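Local coordinates for protein pentafunctional AROM polypeptide (Schizosaccharomyces pombe, PDB 5SWV) that probably catalyses the dehydration of 3-dehydroquinate and the reduction of 3-dehydroshikimate, two of the five shikimate-pathway steps of the full-length polypeptide, at residues Ile447-Glu452 against Asp476-Pro481. Numbering follows the deposited sequence.
Sequences IPADIE and DMAYKP
Ala449, in a bend at phi -101° and psi -20°, meets Ala478, whose backbone is extended. Ala449 CB and Ala478 CB each point toward the other loop and lie 3.8 Å apart, methyl against methyl. The Ala449 CB also lies 3.9 Å from Lys480 O, so this one methyl touches both a side chain and a backbone carbonyl. The end of the Lys480 side chain leads away from the other loop, and its carbonyl oxygen makes the contact.

A water lies between the loops beside the methyl pair. Its oxygen is 2.9 Å from Ile447 O. A weak bond of 3.0 Å joins the same water oxygen to Asp476 OD1. The water has more acceptors around it than protons to give, so the two bonds may be made in turn. Asp476 holds CG anti to its N (chi1 -165°), which brings its carboxylate nearer the other loop. Asp476 OD1 also accepts from the backbone N of Ala478 at 2.9 Å, which makes an Asx turn. That N-H comes from the anti side of the carboxylate, 30° out of its plane. Asp476 OD2 is hydrogen-bonded to Thr484, so both carboxylate oxygens are held. Ala449 touches Thr484 as well.

The two loops follow neighbouring parallel strands 440-445 and 472-476, in the sheet whose order fits the Rossmann-like nucleotide-binding domain of shikimate dehydrogenases. Met477 and Tyr479 touch Ala503 and Leu504 of helix 500-516.

No direct hydrogen bond crosses between the two loops. A small apolar touch and a water that can bond to both sides, weakly to Asp476, are consistent with a light surface contact in which Asp476 chiefly shapes its own turn.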
# COMPACT_ATOMS: atom_id res chain seq x y z
N ILE A 447 18.69 6.75 19.67
CA ILE A 447 19.17 6.78 21.05
C ILE A 447 18.09 7.40 21.95
O ILE A 447 17.11 7.96 21.43
CB ILE A 447 20.55 7.49 21.15
CG1 ILE A 447 20.43 9.01 20.94
CG2 ILE A 447 21.52 6.86 20.17
CD1 ILE A 447 21.77 9.72 20.89
N PRO A 448 18.24 7.27 23.30
CA PRO A 448 17.28 7.88 24.23
C PRO A 448 17.28 9.41 24.17
O PRO A 448 18.34 10.00 23.92
CB PRO A 448 17.77 7.41 25.62
CG PRO A 448 18.73 6.30 25.36
CD PRO A 448 19.35 6.63 24.04
N ALA A 449 16.12 10.02 24.39
CA ALA A 449 15.95 11.48 24.28
C ALA A 449 15.94 12.22 25.61
O ALA A 449 16.16 13.43 25.64
CB ALA A 449 14.66 11.80 23.52
N ASP A 450 15.69 11.50 26.70
CA ASP A 450 15.68 12.09 28.05
C ASP A 450 17.09 12.23 28.69
O ASP A 450 17.19 12.55 29.87
CB ASP A 450 14.72 11.30 28.97
CG ASP A 450 15.04 9.78 29.05
OD1 ASP A 450 16.10 9.30 28.56
OD2 ASP A 450 14.19 9.05 29.60
N ILE A 451 18.15 12.00 27.91
CA ILE A 451 19.54 12.12 28.38
C ILE A 451 20.29 13.01 27.42
O ILE A 451 20.32 12.73 26.23
CB ILE A 451 20.26 10.74 28.40
CG1 ILE A 451 19.52 9.72 29.29
CG2 ILE A 451 21.72 10.89 28.81
CD1 ILE A 451 19.27 10.14 30.73
N GLU A 452 20.92 14.08 27.91
CA GLU A 452 21.70 14.93 27.03
C GLU A 452 23.02 14.23 26.74
O GLU A 452 23.55 13.55 27.60
CB GLU A 452 21.92 16.33 27.62
CG GLU A 452 21.91 17.42 26.54
CD GLU A 452 22.55 18.74 26.96
OE1 GLU A 452 22.29 19.77 26.29
OE2 GLU A 452 23.33 18.75 27.94
N ASP A 476 13.39 11.03 14.57
CA ASP A 476 13.80 10.58 15.90
C ASP A 476 12.84 9.49 16.31
O ASP A 476 11.64 9.71 16.26
CB ASP A 476 13.73 11.74 16.89
CG ASP A 476 14.47 11.45 18.19
OD1 ASP A 476 14.42 10.30 18.67
OD2 ASP A 476 15.07 12.39 18.74
N MET A 477 13.36 8.34 16.72
CA MET A 477 12.53 7.21 17.13
C MET A 477 11.98 7.29 18.54
O MET A 477 11.13 6.47 18.90
CB MET A 477 13.29 5.91 16.97
CG MET A 477 13.61 5.59 15.53
SD MET A 477 12.10 5.44 14.57
CE MET A 477 11.44 3.89 15.20
N ALA A 478 12.44 8.24 19.35
CA ALA A 478 11.86 8.44 20.68
C ALA A 478 10.64 9.39 20.65
O ALA A 478 10.57 10.36 19.86
CB ALA A 478 12.92 8.94 21.64
N TYR A 479 9.70 9.11 21.55
CA TYR A 479 8.46 9.90 21.70
C TYR A 479 8.30 10.33 23.17
O TYR A 479 7.18 10.47 23.67
CB TYR A 479 7.25 9.09 21.22
CG TYR A 479 7.15 7.69 21.80
CD1 TYR A 479 6.47 7.45 23.00
CD2 TYR A 479 7.76 6.61 21.15
CE1 TYR A 479 6.39 6.17 23.53
CE2 TYR A 479 7.68 5.32 21.68
CZ TYR A 479 6.99 5.11 22.86
OH TYR A 479 6.91 3.83 23.38
N LYS A 480 9.42 10.59 23.84
CA LYS A 480 9.43 10.83 25.28
C LYS A 480 10.67 11.66 25.65
O LYS A 480 11.72 11.08 25.98
CB LYS A 480 9.41 9.48 26.01
CG LYS A 480 9.45 9.53 27.54
CD LYS A 480 8.20 10.16 28.15
CE LYS A 480 8.28 10.18 29.66
NZ LYS A 480 6.94 10.48 30.24
N PRO A 481 10.57 13.01 25.60
CA PRO A 481 9.43 13.84 25.19
C PRO A 481 8.99 13.70 23.72
O PRO A 481 9.68 13.07 22.93
CB PRO A 481 9.91 15.28 25.46
CG PRO A 481 11.39 15.20 25.66
CD PRO A 481 11.66 13.83 26.19
O HOH W 1 17.11 10.50 19.98